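Local atomic coordinates of DegV family protein (Thermus thermophilus, PDB entry 2DT8), a protein that binds a fatty acid, here palmitic acid, between its two domains, as DegV family proteins do, and also binds a zinc ion. Residues 29-34 with 60-65; 153-158 with 188-193; 225-230 with 273-278. One frame throughout, in Å; residues are numbered along the deposited sequence.

Contact 1: residues 29-34 with 60-65; sequences YVNLSG and TTSQPS. With PLM (palmitic acid), chain C.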
loop_
_atom_site.group_PDB
_atom_site.type_symbol
_atom_site.label_atom_id
_atom_site.label_comp_id
_atom_site.label_asym_id
_atom_site.label_seq_id
_atom_site.Cartn_x
_atom_site.Cartn_y
_atom_site.Cartn_z
ATOM N N TYR A 29 -2.462 4.631 -13.242
ATOM C CA TYR A 29 -1.863 5.751 -13.945
ATOM C C TYR A 29 -1.894 7.061 -13.206
ATOM O O TYR A 29 -2.768 7.311 -12.381
ATOM C CB TYR A 29 -2.573 5.954 -15.286
ATOM C CG TYR A 29 -2.774 4.680 -16.056
ATOM C CD1 TYR A 29 -3.842 3.829 -15.769
ATOM C CD2 TYR A 29 -1.870 4.301 -17.039
ATOM C CE1 TYR A 29 -4.000 2.620 -16.448
ATOM C CE2 TYR A 29 -2.018 3.093 -17.725
ATOM C CZ TYR A 29 -3.082 2.265 -17.421
ATOM O OH TYR A 29 -3.233 1.079 -18.097
ATOM N N VAL A 30 -0.926 7.900 -13.548
ATOM C CA VAL A 30 -0.799 9.235 -13.003
ATOM C C VAL A 30 -1.074 10.201 -14.157
ATOM O O VAL A 30 -0.500 10.069 -15.242
ATOM C CB VAL A 30 0.621 9.492 -12.473
ATOM C CG1 VAL A 30 0.734 10.919 -11.981
ATOM C CG2 VAL A 30 0.937 8.519 -11.351
ATOM N N ASN A 31 -1.961 11.159 -13.905
ATOM C CA ASN A 31 -2.326 12.184 -14.881
ATOM C C ASN A 31 -1.603 13.451 -14.434
ATOM O O ASN A 31 -1.899 14.001 -13.368
ATOM C CB ASN A 31 -3.844 12.387 -14.870
ATOM C CG ASN A 31 -4.591 11.087 -15.080
ATOM O OD1 ASN A 31 -4.323 10.357 -16.037
ATOM N ND2 ASN A 31 -5.531 10.788 -14.188
ATOM N N LEU A 32 -0.651 13.890 -15.256
ATOM C CA LEU A 32 0.166 15.057 -14.956
ATOM C C LEU A 32 0.692 15.664 -16.259
ATOM O O LEU A 32 0.904 14.979 -17.252
ATOM C CB LEU A 32 1.347 14.629 -14.077
ATOM C CG LEU A 32 2.268 15.717 -13.526
ATOM C CD1 LEU A 32 1.569 16.430 -12.385
ATOM C CD2 LEU A 32 3.569 15.094 -13.043
ATOM N N SER A 33 0.884 16.993 -16.180
ATOM C CA SER A 33 1.382 17.671 -17.360
ATOM C C SER A 33 0.565 17.448 -18.648
ATOM O O SER A 33 1.061 17.494 -19.766
ATOM C CB SER A 33 2.807 17.271 -17.774
ATOM O OG SER A 33 3.686 17.345 -16.668
ATOM N N GLY A 34 -0.712 17.127 -18.383
ATOM C CA GLY A 34 -1.604 16.930 -19.509
ATOM C C GLY A 34 -1.506 15.514 -20.162
ATOM O O GLY A 34 -2.176 15.131 -21.128
ATOM N N THR A 60 -3.369 13.715 -10.749
ATOM C CA THR A 60 -4.585 12.992 -10.429
ATOM C C THR A 60 -4.153 11.578 -10.827
ATOM O O THR A 60 -3.115 11.367 -11.440
ATOM C CB THR A 60 -5.952 13.386 -11.065
ATOM O OG1 THR A 60 -5.830 13.323 -12.487
ATOM C CG2 THR A 60 -6.291 14.825 -10.663
ATOM N N THR A 61 -5.046 10.637 -10.472
ATOM C CA THR A 61 -4.714 9.255 -10.759
ATOM C C THR A 61 -5.932 8.481 -11.337
ATOM O O THR A 61 -7.057 8.966 -11.208
ATOM C CB THR A 61 -4.185 8.427 -9.522
ATOM O OG1 THR A 61 -5.173 8.428 -8.486
ATOM C CG2 THR A 61 -2.932 9.093 -8.975
ATOM N N SER A 62 -5.699 7.339 -11.978
ATOM C CA SER A 62 -6.772 6.561 -12.571
ATOM C C SER A 62 -6.565 5.064 -12.322
ATOM O O SER A 62 -5.461 4.544 -12.393
ATOM C CB SER A 62 -6.816 6.778 -14.084
ATOM O OG SER A 62 -7.129 8.126 -14.394
ATOM N N GLN A 63 -7.713 4.408 -12.084
ATOM C CA GLN A 63 -7.628 2.994 -11.772
ATOM C C GLN A 63 -7.655 2.299 -13.143
ATOM O O GLN A 63 -7.967 2.909 -14.156
ATOM C CB GLN A 63 -8.888 2.541 -10.985
ATOM C CG GLN A 63 -10.168 2.474 -11.831
ATOM C CD GLN A 63 -10.914 3.780 -11.858
ATOM O OE1 GLN A 63 -10.316 4.852 -11.831
ATOM N NE2 GLN A 63 -12.242 3.700 -11.919
ATOM N N PRO A 64 -7.301 1.001 -13.100
ATOM C CA PRO A 64 -7.286 0.267 -14.350
ATOM C C PRO A 64 -8.718 -0.031 -14.882
ATOM O O PRO A 64 -9.649 0.006 -14.069
ATOM C CB PRO A 64 -6.631 -1.145 -14.055
ATOM C CG PRO A 64 -5.977 -0.904 -12.715
ATOM C CD PRO A 64 -6.896 0.082 -12.026
ATOM N N SER A 65 -8.895 -0.288 -16.173
ATOM C CA SER A 65 -10.221 -0.545 -16.724
ATOM C C SER A 65 -10.526 -2.030 -16.577
ATOM O O SER A 65 -9.636 -2.836 -16.282
ATOM C CB SER A 65 -10.234 -0.226 -18.215
ATOM O OG SER A 65 -9.451 -1.176 -18.930
HETATM C C1 PLM C . -6.986 5.623 -8.214
HETATM O O1 PLM C . -8.021 4.780 -8.176
HETATM O O2 PLM C . -7.005 6.559 -8.984
HETATM C C2 PLM C . -5.802 5.405 -7.294
HETATM C C3 PLM C . -6.110 6.030 -5.929
HETATM C C4 PLM C . -4.912 5.870 -4.990
HETATM C C5 PLM C . -5.264 6.464 -3.628
HETATM C C6 PLM C . -4.123 6.234 -2.639
HETATM C C7 PLM C . -4.489 6.871 -1.313
HETATM C C8 PLM C . -3.476 6.487 -0.260
HETATM C C9 PLM C . -4.050 6.859 1.105
HETATM C CA PLM C . -2.922 7.066 2.096
HETATM C CB PLM C . -2.550 5.712 2.672
HETATM C CC PLM C . -1.182 5.315 2.148
HETATM C CD PLM C . -0.267 5.034 3.326
HETATM C CE PLM C . 1.152 4.815 2.809
HETATM C CF PLM C . 2.114 4.640 3.993
HETATM C CG PLM C . 1.998 3.219 4.545
HETATM O O HOH W 1 -6.100 8.373 -16.932
#

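Contact 2: residues 153-158 with 188-193; sequences HFVRFS and LTLKEG. With PLM (palmitic acid), chain C.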
loop_
_atom_site.group_PDB
_atom_site.type_symbol
_atom_site.label_atom_id
_atom_site.label_comp_id
_atom_site.label_asym_id
_atom_site.label_seq_id
_atom_site.Cartn_x
_atom_site.Cartn_y
_atom_site.Cartn_z
ATOM N N HIS A 153 -3.520 -6.040 11.523
ATOM C CA HIS A 153 -2.249 -5.555 11.006
ATOM C C HIS A 153 -2.020 -4.162 11.566
ATOM O O HIS A 153 -2.876 -3.593 12.261
ATOM C CB HIS A 153 -2.163 -5.592 9.463
ATOM C CG HIS A 153 -3.067 -4.634 8.753
ATOM N ND1 HIS A 153 -4.272 -5.020 8.206
ATOM C CD2 HIS A 153 -2.901 -3.332 8.418
ATOM C CE1 HIS A 153 -4.805 -3.998 7.558
ATOM N NE2 HIS A 153 -3.993 -2.962 7.671
ATOM N N PHE A 154 -0.836 -3.634 11.304
ATOM C CA PHE A 154 -0.458 -2.341 11.825
ATOM C C PHE A 154 -0.009 -1.403 10.724
ATOM O O PHE A 154 0.616 -1.833 9.764
ATOM C CB PHE A 154 0.709 -2.530 12.796
ATOM C CG PHE A 154 1.216 -1.260 13.392
ATOM C CD1 PHE A 154 0.601 -0.723 14.512
ATOM C CD2 PHE A 154 2.300 -0.589 12.825
ATOM C CE1 PHE A 154 1.058 0.469 15.073
ATOM C CE2 PHE A 154 2.759 0.604 13.381
ATOM C CZ PHE A 154 2.137 1.127 14.503
ATOM N N VAL A 155 -0.357 -0.129 10.869
ATOM C CA VAL A 155 0.110 0.887 9.940
ATOM C C VAL A 155 0.091 2.276 10.557
ATOM O O VAL A 155 -0.870 2.674 11.214
ATOM C CB VAL A 155 -0.686 0.917 8.590
ATOM C CG1 VAL A 155 -2.189 1.012 8.836
ATOM C CG2 VAL A 155 -0.204 2.109 7.737
ATOM N N ARG A 156 1.202 2.989 10.384
ATOM C CA ARG A 156 1.317 4.367 10.826
ATOM C C ARG A 156 2.145 5.092 9.788
ATOM O O ARG A 156 3.100 4.539 9.245
ATOM C CB ARG A 156 2.041 4.487 12.172
ATOM C CG ARG A 156 1.213 4.108 13.386
ATOM C CD ARG A 156 0.032 5.045 13.593
ATOM N NE ARG A 156 -0.677 4.748 14.842
ATOM C CZ ARG A 156 -1.512 3.726 15.012
ATOM N NH1 ARG A 156 -1.761 2.885 14.018
ATOM N NH2 ARG A 156 -2.108 3.538 16.187
ATOM N N PHE A 157 1.771 6.329 9.500
ATOM C CA PHE A 157 2.562 7.130 8.578
ATOM C C PHE A 157 2.363 8.604 8.862
ATOM O O PHE A 157 1.413 9.004 9.539
ATOM C CB PHE A 157 2.238 6.823 7.099
ATOM C CG PHE A 157 0.858 7.241 6.650
ATOM C CD1 PHE A 157 -0.265 6.462 6.944
ATOM C CD2 PHE A 157 0.686 8.386 5.873
ATOM C CE1 PHE A 157 -1.533 6.818 6.459
ATOM C CE2 PHE A 157 -0.576 8.751 5.385
ATOM C CZ PHE A 157 -1.693 7.962 5.681
ATOM N N SER A 158 3.306 9.408 8.384
ATOM C CA SER A 158 3.221 10.857 8.516
ATOM C C SER A 158 3.431 11.432 7.118
ATOM O O SER A 158 3.902 10.734 6.210
ATOM C CB SER A 158 4.290 11.372 9.481
ATOM O OG SER A 158 4.099 12.750 9.770
ATOM N N LEU A 188 -0.849 9.341 11.013
ATOM C CA LEU A 188 -2.055 8.762 10.436
ATOM C C LEU A 188 -2.036 7.242 10.369
ATOM O O LEU A 188 -0.991 6.612 10.504
ATOM C CB LEU A 188 -2.236 9.316 9.018
ATOM C CG LEU A 188 -2.217 10.846 8.894
ATOM C CD1 LEU A 188 -2.449 11.242 7.444
ATOM C CD2 LEU A 188 -3.284 11.454 9.785
ATOM N N THR A 189 -3.209 6.662 10.138
ATOM C CA THR A 189 -3.340 5.211 10.017
ATOM C C THR A 189 -4.502 4.944 9.062
ATOM O O THR A 189 -4.987 5.859 8.388
ATOM C CB THR A 189 -3.607 4.557 11.419
ATOM O OG1 THR A 189 -3.591 3.125 11.305
ATOM C CG2 THR A 189 -4.954 4.998 11.981
ATOM N N LEU A 190 -4.896 3.681 8.953
ATOM C CA LEU A 190 -6.055 3.311 8.151
ATOM C C LEU A 190 -6.890 2.364 9.001
ATOM O O LEU A 190 -6.345 1.534 9.725
ATOM C CB LEU A 190 -5.661 2.589 6.855
ATOM C CG LEU A 190 -5.175 3.457 5.689
ATOM C CD1 LEU A 190 -3.685 3.678 5.805
ATOM C CD2 LEU A 190 -5.501 2.772 4.365
ATOM N N LYS A 191 -8.205 2.516 8.942
ATOM C CA LYS A 191 -9.114 1.626 9.659
ATOM C C LYS A 191 -10.208 1.300 8.656
ATOM O O LYS A 191 -10.754 2.198 8.018
ATOM C CB LYS A 191 -9.705 2.305 10.901
ATOM C CG LYS A 191 -8.661 2.606 11.974
ATOM C CD LYS A 191 -8.025 1.324 12.514
ATOM C CE LYS A 191 -6.866 1.645 13.448
ATOM N NZ LYS A 191 -6.275 0.418 14.050
ATOM N N GLU A 192 -10.485 0.103 8.540
ATOM C CA GLU A 192 -11.485 -0.340 7.587
ATOM C C GLU A 192 -11.248 0.122 6.147
ATOM O O GLU A 192 -12.173 0.325 5.373
ATOM C CB GLU A 192 -12.881 0.013 8.091
ATOM C CG GLU A 192 -13.284 -0.812 9.294
ATOM C CD GLU A 192 -13.325 -2.297 8.972
ATOM O OE1 GLU A 192 -13.984 -2.676 7.977
ATOM O OE2 GLU A 192 -12.699 -3.088 9.709
ATOM N N GLY A 193 -9.946 0.299 5.860
ATOM C CA GLY A 193 -9.605 0.707 4.512
ATOM C C GLY A 193 -9.686 2.206 4.179
ATOM O O GLY A 193 -9.557 2.626 3.026
HETATM C C1 PLM C . -6.986 5.623 -8.214
HETATM O O1 PLM C . -8.021 4.780 -8.176
HETATM O O2 PLM C . -7.005 6.559 -8.984
HETATM C C2 PLM C . -5.802 5.405 -7.294
HETATM C C3 PLM C . -6.110 6.030 -5.929
HETATM C C4 PLM C . -4.912 5.870 -4.990
HETATM C C5 PLM C . -5.264 6.464 -3.628
HETATM C C6 PLM C . -4.123 6.234 -2.639
HETATM C C7 PLM C . -4.489 6.871 -1.313
HETATM C C8 PLM C . -3.476 6.487 -0.260
HETATM C C9 PLM C . -4.050 6.859 1.105
HETATM C CA PLM C . -2.922 7.066 2.096
HETATM C CB PLM C . -2.550 5.712 2.672
HETATM C CC PLM C . -1.182 5.315 2.148
HETATM C CD PLM C . -0.267 5.034 3.326
HETATM C CE PLM C . 1.152 4.815 2.809
HETATM C CF PLM C . 2.114 4.640 3.993
HETATM C CG PLM C . 1.998 3.219 4.545
HETATM O O HOH W 2 -4.217 1.506 15.922
#

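Contact 3: residues 225-230 with 273-278; sequences IRAYFL and YGFYAY. With PLM (palmitic acid), chain C.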
loop_
_atom_site.group_PDB
_atom_site.type_symbol
_atom_site.label_atom_id
_atom_site.label_comp_id
_atom_site.label_asym_id
_atom_site.label_seq_id
_atom_site.Cartn_x
_atom_site.Cartn_y
_atom_site.Cartn_z
ATOM N N ILE A 225 7.332 -10.789 13.787
ATOM C CA ILE A 225 6.736 -9.628 13.145
ATOM C C ILE A 225 7.500 -9.291 11.874
ATOM O O ILE A 225 8.730 -9.350 11.848
ATOM C CB ILE A 225 6.787 -8.397 14.074
ATOM C CG1 ILE A 225 6.005 -8.683 15.361
ATOM C CG2 ILE A 225 6.241 -7.171 13.338
ATOM C CD1 ILE A 225 6.211 -7.662 16.464
ATOM N N ARG A 226 6.764 -8.964 10.818
ATOM C CA ARG A 226 7.348 -8.556 9.545
ATOM C C ARG A 226 6.884 -7.124 9.311
ATOM O O ARG A 226 5.689 -6.827 9.393
ATOM C CB ARG A 226 6.879 -9.463 8.407
ATOM C CG ARG A 226 7.443 -10.881 8.486
ATOM C CD ARG A 226 6.805 -11.807 7.468
ATOM N NE ARG A 226 7.491 -13.101 7.420
ATOM C CZ ARG A 226 7.054 -14.159 6.746
ATOM N NH1 ARG A 226 5.918 -14.097 6.060
ATOM N NH2 ARG A 226 7.760 -15.284 6.753
ATOM N N ALA A 227 7.839 -6.238 9.044
ATOM C CA ALA A 227 7.548 -4.828 8.830
ATOM C C ALA A 227 7.940 -4.360 7.427
ATOM O O ALA A 227 8.900 -4.832 6.832
ATOM C CB ALA A 227 8.256 -3.996 9.878
ATOM N N TYR A 228 7.155 -3.371 6.963
ATOM C CA TYR A 228 7.409 -2.884 5.622
ATOM C C TYR A 228 7.433 -1.325 5.669
ATOM O O TYR A 228 6.434 -0.679 5.959
ATOM C CB TYR A 228 6.287 -3.405 4.688
ATOM C CG TYR A 228 6.324 -4.892 4.700
ATOM C CD1 TYR A 228 5.714 -5.592 5.737
ATOM C CD2 TYR A 228 6.993 -5.591 3.695
ATOM C CE1 TYR A 228 5.766 -6.977 5.767
ATOM C CE2 TYR A 228 7.053 -6.976 3.731
ATOM C CZ TYR A 228 6.449 -7.668 4.764
ATOM O OH TYR A 228 6.512 -9.047 4.811
ATOM N N PHE A 229 8.632 -0.799 5.365
ATOM C CA PHE A 229 8.782 0.639 5.473
ATOM C C PHE A 229 8.662 1.330 4.121
ATOM O O PHE A 229 9.125 0.819 3.105
ATOM C CB PHE A 229 10.152 0.950 6.092
ATOM C CG PHE A 229 10.295 0.435 7.494
ATOM C CD1 PHE A 229 10.597 -0.907 7.731
ATOM C CD2 PHE A 229 10.066 1.274 8.572
ATOM C CE1 PHE A 229 10.667 -1.396 9.037
ATOM C CE2 PHE A 229 10.135 0.793 9.885
ATOM C CZ PHE A 229 10.437 -0.546 10.111
ATOM N N LEU A 230 8.058 2.512 4.143
ATOM C CA LEU A 230 7.794 3.277 2.930
ATOM C C LEU A 230 8.119 4.765 3.074
ATOM O O LEU A 230 8.017 5.350 4.145
ATOM C CB LEU A 230 6.300 3.172 2.599
ATOM C CG LEU A 230 5.805 1.751 2.313
ATOM C CD1 LEU A 230 4.306 1.649 2.560
ATOM C CD2 LEU A 230 6.169 1.382 0.877
ATOM N N TYR A 273 6.328 9.094 5.107
ATOM C CA TYR A 273 7.125 7.981 5.617
ATOM C C TYR A 273 6.297 7.224 6.637
ATOM O O TYR A 273 5.379 7.779 7.234
ATOM C CB TYR A 273 8.442 8.457 6.258
ATOM C CG TYR A 273 8.281 9.311 7.491
ATOM C CD1 TYR A 273 8.083 10.691 7.392
ATOM C CD2 TYR A 273 8.331 8.742 8.767
ATOM C CE1 TYR A 273 7.944 11.473 8.519
ATOM C CE2 TYR A 273 8.187 9.520 9.904
ATOM C CZ TYR A 273 7.996 10.882 9.777
ATOM O OH TYR A 273 7.865 11.657 10.901
ATOM N N GLY A 274 6.610 5.948 6.822
ATOM C CA GLY A 274 5.871 5.159 7.793
ATOM C C GLY A 274 6.171 3.692 7.476
ATOM O O GLY A 274 7.112 3.363 6.766
ATOM N N PHE A 275 5.287 2.843 8.029
ATOM C CA PHE A 275 5.495 1.425 7.817
ATOM C C PHE A 275 4.231 0.610 8.096
ATOM O O PHE A 275 3.359 1.007 8.857
ATOM C CB PHE A 275 6.706 0.712 8.460
ATOM C CG PHE A 275 6.517 0.634 9.947
ATOM C CD1 PHE A 275 6.784 1.747 10.732
ATOM C CD2 PHE A 275 6.107 -0.554 10.532
ATOM C CE1 PHE A 275 6.642 1.669 12.110
ATOM C CE2 PHE A 275 5.965 -0.623 11.915
ATOM C CZ PHE A 275 6.229 0.485 12.709
ATOM N N TYR A 276 4.171 -0.529 7.384
ATOM C CA TYR A 276 3.043 -1.411 7.618
ATOM C C TYR A 276 3.720 -2.596 8.308
ATOM O O TYR A 276 4.927 -2.785 8.236
ATOM C CB TYR A 276 2.581 -1.945 6.220
ATOM C CG TYR A 276 1.255 -1.373 5.862
ATOM C CD1 TYR A 276 0.092 -1.957 6.356
ATOM C CD2 TYR A 276 1.167 -0.265 5.019
ATOM C CE1 TYR A 276 -1.148 -1.433 6.019
ATOM C CE2 TYR A 276 -0.073 0.252 4.673
ATOM C CZ TYR A 276 -1.227 -0.330 5.167
ATOM O OH TYR A 276 -2.464 0.192 4.845
ATOM N N ALA A 277 2.856 -3.368 8.992
ATOM C CA ALA A 277 3.391 -4.531 9.674
ATOM C C ALA A 277 2.326 -5.709 10.093
ATOM O O ALA A 277 1.151 -5.368 10.190
ATOM C CB ALA A 277 4.142 -4.333 11.076
ATOM N N TYR A 278 2.728 -6.968 10.208
ATOM C CA TYR A 278 1.804 -8.024 10.621
ATOM C C TYR A 278 2.639 -9.085 11.305
ATOM O O TYR A 278 3.872 -9.032 11.259
ATOM C CB TYR A 278 1.013 -8.638 9.456
ATOM C CG TYR A 278 1.787 -9.543 8.531
ATOM C CD1 TYR A 278 2.491 -9.021 7.447
ATOM C CD2 TYR A 278 1.794 -10.927 8.721
ATOM C CE1 TYR A 278 3.177 -9.847 6.575
ATOM C CE2 TYR A 278 2.486 -11.768 7.850
ATOM C CZ TYR A 278 3.176 -11.220 6.778
ATOM O OH TYR A 278 3.874 -12.032 5.921
HETATM C C1 PLM C . -6.986 5.623 -8.214
HETATM O O1 PLM C . -8.021 4.780 -8.176
HETATM O O2 PLM C . -7.005 6.559 -8.984
HETATM C C2 PLM C . -5.802 5.405 -7.294
HETATM C C3 PLM C . -6.110 6.030 -5.929
HETATM C C4 PLM C . -4.912 5.870 -4.990
HETATM C C5 PLM C . -5.264 6.464 -3.628
HETATM C C6 PLM C . -4.123 6.234 -2.639
HETATM C C7 PLM C . -4.489 6.871 -1.313
HETATM C C8 PLM C . -3.476 6.487 -0.260
HETATM C C9 PLM C . -4.050 6.859 1.105
HETATM C CA PLM C . -2.922 7.066 2.096
HETATM C CB PLM C . -2.550 5.712 2.672
HETATM C CC PLM C . -1.182 5.315 2.148
HETATM C CD PLM C . -0.267 5.034 3.326
HETATM C CE PLM C . 1.152 4.815 2.809
HETATM C CF PLM C . 2.114 4.640 3.993
HETATM C CG PLM C . 1.998 3.219 4.545
HETATM O O HOH W 3 4.650 -10.852 3.749
#

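Contact 1: residues 29-34 with 60-65
The amide of N31 lies across the hydroxyl of T60 and points its NH2 group at S62, two residues on and on the same face of the mixed sheet in which 29-32 pairs antiparallel with 60-62. Both N-H bonds of ND2 are spent in the plane of the amide: one runs to T60 OG1, bent to 154°, and the other goes almost straight to S62 OG, with N31 ND2 and S62 OG 3.1 Å apart. With CG anti to the carbonyl carbon (chi1 -54°), the amide is carried across to the hydroxyls of T60 and S62. The other end of the amide, N31 OD1, accepts from a water 2.8 Å away, and that water also bonds S62 OG, so the amide and the serine are joined both directly and through solvent. Beneath them the backbones pair Y29 with S62 and N31 with T60 as hydrogen-bonded pairs; the shortest of these bonds is N31 N to T60 O at 2.7 Å. The Y29 ring turns its edge to S62 O. On the opposite face sit V30 and T61. V30 packs on helix 262-268, a buried place that suits a branched aliphatic side chain, while T61 OG1 donates to O2 of palmitic acid at 2.7 Å and is bonded to H267 as well. Replacing N31 by alanine removes the amide, and the hydroxyls of T60 and S62 would probably lose their shared donor and the water one anchor. Small hydroxyl residues suit the 60-62 strand because they serve both faces: T60 and S62 bind the amide, and T61 the ligand. The chemistry therefore implies a polar network of amide, hydroxyls and water on one face and, on the other, a hydroxyl that, with S93, binds the fatty acid's carboxyl end.

Contact 2: residues 153-158 with 188-193
V155 O is gripped by two side-chain donors that come from opposite faces of its carbonyl plane. From the other strand T189 OG1 donates to it at 2.8 Å, while R156 NH1, from the next residue along, lies 2.9 Å from V155 O and well above the carbonyl plane. The threonine hydroxyl gets there because OG1 is anti to the backbone N (chi1 -174°); the arginine folds back through a bend at chi2, which lays its guanidinium alongside T189. A water joins the two basic ends, accepting from R156 NH2 and from K191 NZ, and may ease the repulsion between the two nearby like charges. The backbones form a single antiparallel bridge, F157 with L188, whose shorter bond is L188 N to F157 O at 2.7 Å.

Apolar packing dominates next to it. L188 CB sits over one face of the F157 ring, 3.8 Å from its centroid, in a CH-pi contact, and the opposite face of that ring is covered by CD of palmitic acid. A flat aromatic suits this spot, for it gives one face to the protein and the other to the lipid tail. L190 CD1 touches F157 CE1 at 3.9 Å and meets PLM CB at the same distance, so a branched leucine fits between ring and lipid chain. V155 CG2 adds a looser touch on L190 CD1. These residues form part of the wall of the fatty acid pocket.

Strand 154-158 is an outermost strand of a four-stranded sheet and lies against 273-279, with helix 204-219 packed on F154 and R156; strand 185-191 instead belongs to the two-stranded ribbon with 194-201, where A198 meets both R156 and T189. The bridge thus joins that ribbon to the edge of the sheet.

Contact 3: residues 225-230 with 273-278
This is an extended antiparallel strand pairing within the four-stranded mixed sheet, where strands 225-231 and 273-279 are the two inner members. Backbone bonds link R226 with Y278, Y228 with Y276 and L230 with G274; the first is typified by R226 N to Y278 O at 2.9 Å. Between them A227 faces A277 and F229 faces F275 as non-hydrogen-bonded pairs.

On the face of the phenylalanines, the two side chains lie side by side, pointing the same way. Their planes are 30° apart and the rings are slid so far that they hardly overlap, with centroids 4.8 Å apart; the closer touch is a CH-pi contact of F275 CB over the F229 ring. A227 and A277 put only methyls beside the phenylalanines, and A227 CB meets F275 CD2 at 4.1 Å. F215 of helix 204-219 meets F275 edge-to-face, and V238 of helix 236-247 packs on F229.

The other face carries R226, Y228, L230, Y276 and Y278. The extended R226 chain runs beside Y278, its guanidinium plane standing almost perpendicular to the ring (89°), and R226 NH1 donates within its own plane to Y278 OH at 2.9 Å. R226 is further paired in salt bridges with E131 and E253. A water bridges the hydroxyls of Y278, at 2.6 Å from OH, and Y228. At the far end L230 CD1 lies 3.4 Å from PLM CG, the terminal methyl of palmitic acid, and Y276 CD2 is also close by.

The chemistry changes along this face: arginine, tyrosine hydroxyls and water make a polar network at one end, while leucine and ring carbons of Y276 offer an apolar seat for the lipid's methyl end.

The three contacts follow one another along the chain, and all touch the same palmitic acid. Contact 1 meets its carboxyl end, whereas contacts 2 and 3 meet the lipid toward its methyl end. Accordingly contact 1 stands apart: its centre is about 24 Å from that of contact 2 and about 26 Å from that of contact 3, and no atoms touch. Contacts 2 and 3 have centres about 10 Å apart and share a sheet, strand 154-158 lying beside 273-279, with F154 O and A277 N 2.8 Å apart in a probable hydrogen bond. The zinc ligand E67 lies nearest contact 1, its side chain about 10 Å from that of Y29.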